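Spore germination protein B3 (PDB 3N54) takes part in the spore's germination response to the mixture of L-asparagine, glucose, fructose and potassium ions. Local coordinates at residues H223-E228 with N278-K283; K230-K235 with V251-I256. One frame throughout, in Å; residues are numbered along the deposited sequence.

Interaction 1. Residues H223-E228 with N278-K283; sequences HPITFE and NIFEKK
Phe-227 sets CG anti to its own backbone N, which carries its ring off beside the carbonyl carbon and leaves CB to meet the ring of Phe-280. The latter, with chi1 at -65° and CG anti to the carbonyl carbon, reaches from helix 271-299 to the strand. There the CB of Phe-227 stands over the middle of one face, a CH-pi contact with 3.5 Å from CB to the centroid of the Phe-280 ring. The two rings themselves meet obliquely, their planes at 39° and their centroids 5.3 Å apart. Ile-225 packs against the far end of the same ring: its CD1 lies 3.8 Å from CZ of Phe-280, and the carbonyl O of Ile-225 sits at the ring edge, in its plane. That CD1 also meets CG2 of Ile-279, at 4.3 Å, one helical position earlier. No hydrogen bond crosses the contact; it is apolar packing of a helix on one face of a sheet. Replacing Phe-280 with alanine would probably open a gap between helix and strand and leave Phe-227 CB and Ile-225 CD1 without their main partner here. The axes of segments 223-228 and 278-283 approach to 9.9 Å, at about 73°. Thr-218 of strand 215-220 touches both Ile-225 and Phe-280, while Phe-340 of strand 333-342 meets both Phe-227 and Phe-280, so that helix 271-299 packs across strands of the four-stranded C-terminal sheet.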
ATOM      1  N   HIS A 223     -34.084  -6.317   6.006  1.00 63.31           N
ATOM      2  CA  HIS A 223     -33.567  -7.250   7.010  1.00 64.85           C
ATOM      3  C   HIS A 223     -32.088  -7.529   6.807  1.00 62.74           C
ATOM      4  O   HIS A 223     -31.693  -7.928   5.720  1.00 61.88           O
ATOM      5  CB  HIS A 223     -34.331  -8.570   6.958  1.00 68.47           C
ATOM      6  CG  HIS A 223     -35.804  -8.417   7.163  1.00 70.61           C
ATOM      7  ND1 HIS A 223     -36.342  -7.910   8.325  1.00 71.83           N
ATOM      8  CD2 HIS A 223     -36.852  -8.714   6.360  1.00 72.73           C
ATOM      9  CE1 HIS A 223     -37.660  -7.894   8.227  1.00 73.97           C
ATOM     10  NE2 HIS A 223     -37.995  -8.380   7.045  1.00 74.09           N
ATOM     11  N   PRO A 224     -31.265  -7.328   7.853  1.00 62.53           N
ATOM     12  CA  PRO A 224     -29.833  -7.595   7.720  1.00 61.10           C
ATOM     13  C   PRO A 224     -29.501  -9.027   7.304  1.00 62.93           C
ATOM     14  O   PRO A 224     -30.047  -9.980   7.854  1.00 66.35           O
ATOM     15  CB  PRO A 224     -29.295  -7.322   9.129  1.00 61.65           C
ATOM     16  CG  PRO A 224     -30.220  -6.334   9.690  1.00 62.38           C
ATOM     17  CD  PRO A 224     -31.573  -6.674   9.137  1.00 63.66           C
ATOM     18  N   ILE A 225     -28.629  -9.158   6.312  1.00 61.40           N
ATOM     19  CA  ILE A 225     -28.102 -10.454   5.903  1.00 63.30           C
ATOM     20  C   ILE A 225     -26.604 -10.298   5.679  1.00 61.41           C
ATOM     21  O   ILE A 225     -26.154  -9.270   5.170  1.00 58.48           O
ATOM     22  CB  ILE A 225     -28.803 -11.022   4.644  1.00 64.33           C
ATOM     23  CG1 ILE A 225     -28.759 -10.028   3.478  1.00 61.31           C
ATOM     24  CG2 ILE A 225     -30.250 -11.388   4.965  1.00 67.44           C
ATOM     25  CD1 ILE A 225     -29.349 -10.575   2.193  1.00 62.33           C
ATOM     26  N   THR A 226     -25.838 -11.300   6.092  1.00 63.75           N
ATOM     27  CA  THR A 226     -24.385 -11.266   5.950  1.00 62.59           C
ATOM     28  C   THR A 226     -23.888 -12.545   5.295  1.00 64.96           C
ATOM     29  O   THR A 226     -24.386 -13.635   5.581  1.00 68.54           O
ATOM     30  CB  THR A 226     -23.686 -11.071   7.308  1.00 63.09           C
ATOM     31  OG1 THR A 226     -24.064  -9.808   7.861  1.00 61.71           O
ATOM     32  CG2 THR A 226     -22.188 -11.090   7.147  1.00 61.85           C
ATOM     33  N   PHE A 227     -22.911 -12.388   4.405  1.00 63.44           N
ATOM     34  CA  PHE A 227     -22.300 -13.489   3.685  1.00 65.77           C
ATOM     35  C   PHE A 227     -20.808 -13.526   4.016  1.00 65.53           C
ATOM     36  O   PHE A 227     -20.061 -12.640   3.604  1.00 62.43           O
ATOM     37  CB  PHE A 227     -22.520 -13.307   2.183  1.00 64.50           C
ATOM     38  CG  PHE A 227     -21.918 -14.393   1.338  1.00 66.88           C
ATOM     39  CD1 PHE A 227     -22.605 -15.574   1.111  1.00 71.05           C
ATOM     40  CD2 PHE A 227     -20.669 -14.227   0.754  1.00 65.40           C
ATOM     41  CE1 PHE A 227     -22.055 -16.578   0.324  1.00 73.47           C
ATOM     42  CE2 PHE A 227     -20.116 -15.223  -0.033  1.00 67.43           C
ATOM     43  CZ  PHE A 227     -20.812 -16.400  -0.250  1.00 71.64           C
ATOM     44  N   GLU A 228     -20.389 -14.540   4.773  1.00 69.39           N
ATOM     45  CA  GLU A 228     -18.993 -14.695   5.175  1.00 70.00           C
ATOM     46  C   GLU A 228     -18.272 -15.628   4.208  1.00 71.52           C
ATOM     47  O   GLU A 228     -18.708 -16.757   3.987  1.00 74.99           O
ATOM     48  CB  GLU A 228     -18.892 -15.249   6.601  1.00 73.48           C
ATOM     49  CG  GLU A 228     -17.464 -15.249   7.159  1.00 75.02           C
ATOM     50  CD  GLU A 228     -17.333 -15.932   8.516  1.00 80.99           C
ATOM     51  OE1 GLU A 228     -18.220 -16.729   8.893  1.00 85.98           O
ATOM     52  OE2 GLU A 228     -16.317 -15.684   9.201  1.00 82.71           O
ATOM     53  N   ASN A 278     -28.211 -13.844  -5.240  1.00 74.10           N
ATOM     54  CA  ASN A 278     -28.332 -12.800  -6.248  1.00 72.22           C
ATOM     55  C   ASN A 278     -28.119 -11.411  -5.644  1.00 67.40           C
ATOM     56  O   ASN A 278     -27.483 -10.558  -6.262  1.00 65.05           O
ATOM     57  CB  ASN A 278     -29.701 -12.864  -6.938  1.00 75.72           C
ATOM     58  CG  ASN A 278     -29.726 -12.107  -8.254  1.00 76.09           C
ATOM     59  OD1 ASN A 278     -28.936 -12.387  -9.158  1.00 78.74           O
ATOM     60  ND2 ASN A 278     -30.635 -11.151  -8.373  1.00 76.26           N
ATOM     61  N   ILE A 279     -28.645 -11.197  -4.438  1.00 66.20           N
ATOM     62  CA  ILE A 279     -28.497  -9.919  -3.742  1.00 62.25           C
ATOM     63  C   ILE A 279     -27.026  -9.638  -3.432  1.00 59.10           C
ATOM     64  O   ILE A 279     -26.538  -8.538  -3.687  1.00 56.48           O
ATOM     65  CB  ILE A 279     -29.318  -9.872  -2.435  1.00 62.63           C
ATOM     66  CG1 ILE A 279     -30.814  -9.934  -2.742  1.00 65.23           C
ATOM     67  CG2 ILE A 279     -29.020  -8.602  -1.658  1.00 59.11           C
ATOM     68  CD1 ILE A 279     -31.692  -9.927  -1.511  1.00 65.97           C
ATOM     69  N   PHE A 280     -26.326 -10.633  -2.892  1.00 59.51           N
ATOM     70  CA  PHE A 280     -24.904 -10.490  -2.580  1.00 57.04           C
ATOM     71  C   PHE A 280     -24.078 -10.288  -3.850  1.00 56.13           C
ATOM     72  O   PHE A 280     -23.176  -9.456  -3.882  1.00 53.56           O
ATOM     73  CB  PHE A 280     -24.370 -11.720  -1.840  1.00 58.79           C
ATOM     74  CG  PHE A 280     -24.970 -11.935  -0.476  1.00 59.46           C
ATOM     75  CD1 PHE A 280     -24.877 -10.956   0.503  1.00 56.90           C
ATOM     76  CD2 PHE A 280     -25.578 -13.141  -0.153  1.00 62.84           C
ATOM     77  CE1 PHE A 280     -25.414 -11.159   1.765  1.00 58.51           C
ATOM     78  CE2 PHE A 280     -26.112 -13.355   1.109  1.00 64.12           C
ATOM     79  CZ  PHE A 280     -26.032 -12.361   2.070  1.00 61.96           C
ATOM     80  N   GLU A 281     -24.391 -11.063  -4.885  1.00 58.89           N
ATOM     81  CA  GLU A 281     -23.698 -10.979  -6.174  1.00 58.86           C
ATOM     82  C   GLU A 281     -23.810  -9.594  -6.786  1.00 56.58           C
ATOM     83  O   GLU A 281     -22.804  -9.011  -7.197  1.00 54.95           O
ATOM     84  CB  GLU A 281     -24.265 -12.005  -7.158  1.00 62.96           C
ATOM     85  CG  GLU A 281     -23.844 -13.443  -6.890  1.00 65.80           C
ATOM     86  CD  GLU A 281     -24.781 -14.465  -7.528  1.00 70.76           C
ATOM     87  OE1 GLU A 281     -25.579 -14.093  -8.416  1.00 71.85           O
ATOM     88  OE2 GLU A 281     -24.717 -15.646  -7.136  1.00 73.51           O
ATOM     89  N   LYS A 282     -25.033  -9.076  -6.848  1.00 57.02           N
ATOM     90  CA  LYS A 282     -25.285  -7.754  -7.421  1.00 55.74           C
ATOM     91  C   LYS A 282     -24.572  -6.650  -6.645  1.00 52.16           C
ATOM     92  O   LYS A 282     -24.087  -5.690  -7.241  1.00 50.89           O
ATOM     93  CB  LYS A 282     -26.788  -7.459  -7.490  1.00 57.48           C
ATOM     94  CG  LYS A 282     -27.521  -8.172  -8.624  1.00 61.90           C
ATOM     95  CD  LYS A 282     -28.999  -7.776  -8.663  1.00 64.75           C
ATOM     96  CE  LYS A 282     -29.651  -8.165  -9.978  1.00 69.15           C
ATOM     97  NZ  LYS A 282     -31.057  -7.683 -10.078  1.00 71.10           N
ATOM     98  N   LYS A 283     -24.508  -6.786  -5.323  1.00 50.96           N
ATOM     99  CA  LYS A 283     -23.823  -5.799  -4.491  1.00 48.22           C
ATOM    100  C   LYS A 283     -22.329  -5.755  -4.815  1.00 46.69           C
ATOM    101  O   LYS A 283     -21.767  -4.682  -5.009  1.00 45.15           O
ATOM    102  CB  LYS A 283     -24.041  -6.070  -2.997  1.00 47.94           C
ATOM    103  CG  LYS A 283     -23.228  -5.144  -2.098  1.00 45.34           C
ATOM    104  CD  LYS A 283     -23.699  -5.171  -0.661  1.00 45.30           C
ATOM    105  CE  LYS A 283     -22.733  -4.407   0.244  1.00 44.08           C
ATOM    106  NZ  LYS A 283     -22.401  -3.042  -0.260  1.00 41.89           N
TER

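Interaction 2. Residues K230-K235 with V251-I256; sequences KKSKTK and VKTKGI
Ser-232 and Thr-253 join their hydroxyls across an antiparallel beta hairpin, the OG of the serine 2.7 Å from OG1 of the threonine, and either may be the donor. They form a non-hydrogen-bonded pair of strands 223-240 and 245-258, so this side-chain bond ties the strands where the backbone does not. With chi1 at -171°, Ser-232 places OG beside its carbonyl carbon, within bonding distance of Thr-253 OG1. Alongside the hydroxyl pair, CG2 of Thr-253 packs 3.6 Å from CB of Ser-232. The neighbouring non-hydrogen-bonded pair, Thr-234 with Val-251, puts OG1 of the threonine 3.7 Å from CG2 of the valine. On the opposite face of the sheet stand Lys-231, Lys-233, Lys-252 and Lys-254, whose extended chains lead away into exposed surroundings. Their backbones make the two hydrogen-bonded pairs: Lys-252 N reaches Lys-233 O at 2.9 Å, nearly straight at 173°, and Lys-233 N returns the bond to Lys-252 O.

Helix 198-208 covers the serine and threonine face: Trp-206 NE1 bonds to Thr-253 OG1, Ser-232 and Val-251 also touch Trp-206, and Val-207 O accepts a hydrogen bond from Thr-234 OG1. Beyond strand 245-258, Thr-253 and Val-251 are bonded through their backbones to strand 333-342.

A classic beta bulge interrupts the pairing where the chain turns a corner at Lys-230, with Lys-230 and Lys-231 both facing Lys-254. There Lys-230 bends at its second torsion and its CE lies a tight 3.5 Å from CD1 of Ile-256. The carbonyl O of Lys-254 takes two donors, Lys-230 N at 2.8 Å in the carbonyl plane and Lys-231 N at 3.2 Å, tilted 28° from it.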
ATOM      1  N   LYS A 230     -15.814 -18.274   2.625  1.00 78.70           N
ATOM      2  CA  LYS A 230     -15.074 -19.475   3.013  1.00 83.48           C
ATOM      3  C   LYS A 230     -13.973 -19.760   1.990  1.00 83.46           C
ATOM      4  O   LYS A 230     -12.821 -19.991   2.359  1.00 84.45           O
ATOM      5  CB  LYS A 230     -16.009 -20.676   3.164  1.00 88.75           C
ATOM      6  CG  LYS A 230     -16.638 -20.803   4.550  1.00 91.37           C
ATOM      7  CD  LYS A 230     -15.631 -21.326   5.574  1.00 94.86           C
ATOM      8  CE  LYS A 230     -16.297 -21.700   6.893  1.00 98.92           C
ATOM      9  NZ  LYS A 230     -15.389 -22.515   7.760  1.00103.43           N
ATOM     10  N   LYS A 231     -14.336 -19.744   0.710  1.00 82.91           N
ATOM     11  CA  LYS A 231     -13.377 -19.918  -0.376  1.00 82.88           C
ATOM     12  C   LYS A 231     -13.869 -19.150  -1.602  1.00 79.95           C
ATOM     13  O   LYS A 231     -15.061 -19.172  -1.912  1.00 80.58           O
ATOM     14  CB  LYS A 231     -13.189 -21.406  -0.695  1.00 88.65           C
ATOM     15  CG  LYS A 231     -11.930 -21.727  -1.496  1.00 89.71           C
ATOM     16  CD  LYS A 231     -11.634 -23.231  -1.520  1.00 96.39           C
ATOM     17  CE  LYS A 231     -10.264 -23.527  -2.133  1.00 97.51           C
ATOM     18  NZ  LYS A 231      -9.901 -24.979  -2.095  1.00103.98           N
ATOM     19  N   SER A 232     -12.959 -18.452  -2.277  1.00 77.10           N
ATOM     20  CA  SER A 232     -13.304 -17.681  -3.470  1.00 74.66           C
ATOM     21  C   SER A 232     -12.232 -17.824  -4.547  1.00 75.19           C
ATOM     22  O   SER A 232     -11.040 -17.872  -4.244  1.00 75.07           O
ATOM     23  CB  SER A 232     -13.502 -16.203  -3.122  1.00 70.00           C
ATOM     24  OG  SER A 232     -14.038 -15.484  -4.223  1.00 67.47           O
ATOM     25  N   LYS A 233     -12.671 -17.890  -5.800  1.00 76.29           N
ATOM     26  CA  LYS A 233     -11.782 -18.047  -6.943  1.00 77.37           C
ATOM     27  C   LYS A 233     -12.182 -17.087  -8.055  1.00 75.24           C
ATOM     28  O   LYS A 233     -13.365 -16.815  -8.243  1.00 75.11           O
ATOM     29  CB  LYS A 233     -11.842 -19.483  -7.464  1.00 82.96           C
ATOM     30  CG  LYS A 233     -11.496 -20.546  -6.427  1.00 86.75           C
ATOM     31  CD  LYS A 233     -11.518 -21.949  -7.031  1.00 93.42           C
ATOM     32  CE  LYS A 233     -11.053 -23.006  -6.027  1.00 97.44           C
ATOM     33  NZ  LYS A 233     -10.962 -24.372  -6.626  1.00103.81           N
ATOM     34  N   THR A 234     -11.198 -16.586  -8.792  1.00 74.12           N
ATOM     35  CA  THR A 234     -11.456 -15.671  -9.898  1.00 72.86           C
ATOM     36  C   THR A 234     -10.726 -16.090 -11.168  1.00 75.66           C
ATOM     37  O   THR A 234      -9.546 -16.429 -11.128  1.00 76.28           O
ATOM     38  CB  THR A 234     -11.032 -14.228  -9.545  1.00 68.44           C
ATOM     39  OG1 THR A 234     -11.957 -13.674  -8.597  1.00 66.19           O
ATOM     40  CG2 THR A 234     -11.007 -13.348 -10.791  1.00 67.51           C
ATOM     41  N   LYS A 235     -11.446 -16.069 -12.288  1.00 77.75           N
ATOM     42  CA  LYS A 235     -10.857 -16.310 -13.600  1.00 80.56           C
ATOM     43  C   LYS A 235     -11.025 -15.046 -14.430  1.00 78.49           C
ATOM     44  O   LYS A 235     -12.122 -14.493 -14.504  1.00 77.48           O
ATOM     45  CB  LYS A 235     -11.520 -17.499 -14.295  1.00 85.99           C
ATOM     46  CG  LYS A 235     -11.113 -18.857 -13.735  1.00 89.97           C
ATOM     47  CD  LYS A 235     -11.658 -20.000 -14.592  1.00 96.67           C
ATOM     48  CE  LYS A 235     -11.144 -21.362 -14.129  1.00101.13           C
ATOM     49  NZ  LYS A 235      -9.657 -21.486 -14.219  1.00101.33           N
ATOM     50  N   VAL A 251     -16.211 -14.605 -10.989  1.00 73.09           N
ATOM     51  CA  VAL A 251     -15.974 -14.750  -9.559  1.00 71.19           C
ATOM     52  C   VAL A 251     -16.876 -15.849  -9.015  1.00 74.56           C
ATOM     53  O   VAL A 251     -18.098 -15.782  -9.148  1.00 75.65           O
ATOM     54  CB  VAL A 251     -16.242 -13.429  -8.789  1.00 66.97           C
ATOM     55  CG1 VAL A 251     -16.095 -13.636  -7.291  1.00 65.58           C
ATOM     56  CG2 VAL A 251     -15.307 -12.329  -9.266  1.00 63.46           C
ATOM     57  N   LYS A 252     -16.262 -16.870  -8.426  1.00 76.68           N
ATOM     58  CA  LYS A 252     -16.985 -17.954  -7.783  1.00 80.38           C
ATOM     59  C   LYS A 252     -16.588 -17.968  -6.316  1.00 78.85           C
ATOM     60  O   LYS A 252     -15.413 -18.130  -5.992  1.00 78.30           O
ATOM     61  CB  LYS A 252     -16.670 -19.293  -8.450  1.00 85.67           C
ATOM     62  CG  LYS A 252     -17.251 -19.434  -9.851  1.00 88.67           C
ATOM     63  CD  LYS A 252     -17.044 -20.840 -10.411  1.00 95.27           C
ATOM     64  CE  LYS A 252     -17.809 -21.040 -11.713  1.00 99.14           C
ATOM     65  NZ  LYS A 252     -17.732 -22.447 -12.207  1.00106.19           N
ATOM     66  N   THR A 253     -17.569 -17.787  -5.437  1.00 78.61           N
ATOM     67  CA  THR A 253     -17.323 -17.703  -4.005  1.00 77.61           C
ATOM     68  C   THR A 253     -18.292 -18.582  -3.223  1.00 81.72           C
ATOM     69  O   THR A 253     -19.491 -18.582  -3.491  1.00 82.95           O
ATOM     70  CB  THR A 253     -17.481 -16.249  -3.506  1.00 72.73           C
ATOM     71  OG1 THR A 253     -16.776 -15.357  -4.376  1.00 69.29           O
ATOM     72  CG2 THR A 253     -16.956 -16.098  -2.082  1.00 71.27           C
ATOM     73  N   LYS A 254     -17.757 -19.330  -2.264  1.00 84.42           N
ATOM     74  CA  LYS A 254     -18.554 -20.145  -1.360  1.00 88.67           C
ATOM     75  C   LYS A 254     -18.486 -19.490   0.012  1.00 86.79           C
ATOM     76  O   LYS A 254     -17.421 -19.018   0.417  1.00 84.16           O
ATOM     77  CB  LYS A 254     -18.025 -21.578  -1.303  1.00 94.11           C
ATOM     78  CG  LYS A 254     -18.152 -22.347  -2.612  1.00 97.73           C
ATOM     79  CD  LYS A 254     -17.667 -23.785  -2.457  1.00104.21           C
ATOM     80  CE  LYS A 254     -17.914 -24.615  -3.713  1.00108.72           C
ATOM     81  NZ  LYS A 254     -17.438 -26.023  -3.558  1.00115.17           N
ATOM     82  N   GLY A 255     -19.605 -19.460   0.730  1.00 88.66           N
ATOM     83  CA  GLY A 255     -19.632 -18.800   2.034  1.00 87.48           C
ATOM     84  C   GLY A 255     -20.771 -19.159   2.967  1.00 91.03           C
ATOM     85  O   GLY A 255     -21.701 -19.874   2.595  1.00 94.25           O
ATOM     86  N   ILE A 256     -20.672 -18.646   4.191  1.00 90.97           N
ATOM     87  CA  ILE A 256     -21.659 -18.868   5.241  1.00 94.53           C
ATOM     88  C   ILE A 256     -22.609 -17.673   5.323  1.00 92.05           C
ATOM     89  O   ILE A 256     -22.230 -16.546   5.001  1.00 87.60           O
ATOM     90  CB  ILE A 256     -20.973 -19.088   6.606  1.00 96.36           C
ATOM     91  CG1 ILE A 256     -20.089 -20.337   6.559  1.00100.56           C
ATOM     92  CG2 ILE A 256     -21.998 -19.227   7.721  1.00 99.23           C
ATOM     93  CD1 ILE A 256     -19.451 -20.685   7.887  1.00103.64           C
TER

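Interactions 1 and 2 lie with their centres about 14 Å apart in the C-terminal part of the chain, and both draw on strand 223-240 of the mixed four-stranded sheet. Along the chain, 223-228 is followed by 230-235, then 251-256 of the partner strand, and finally 278-283 on helix 271-299, so the hairpin is completed before the helix returns to pack on the strand's beginning. The corner at Lys-230 separates the two portions of that strand. Phe-227 links the two interactions: its CZ packs 3.4 Å from Gly-255 N, while Glu-228 N probably bonds to Ile-256 O. The helix thus lies on the sheet that the hairpin helps to build in the GerAC-like C-terminal region.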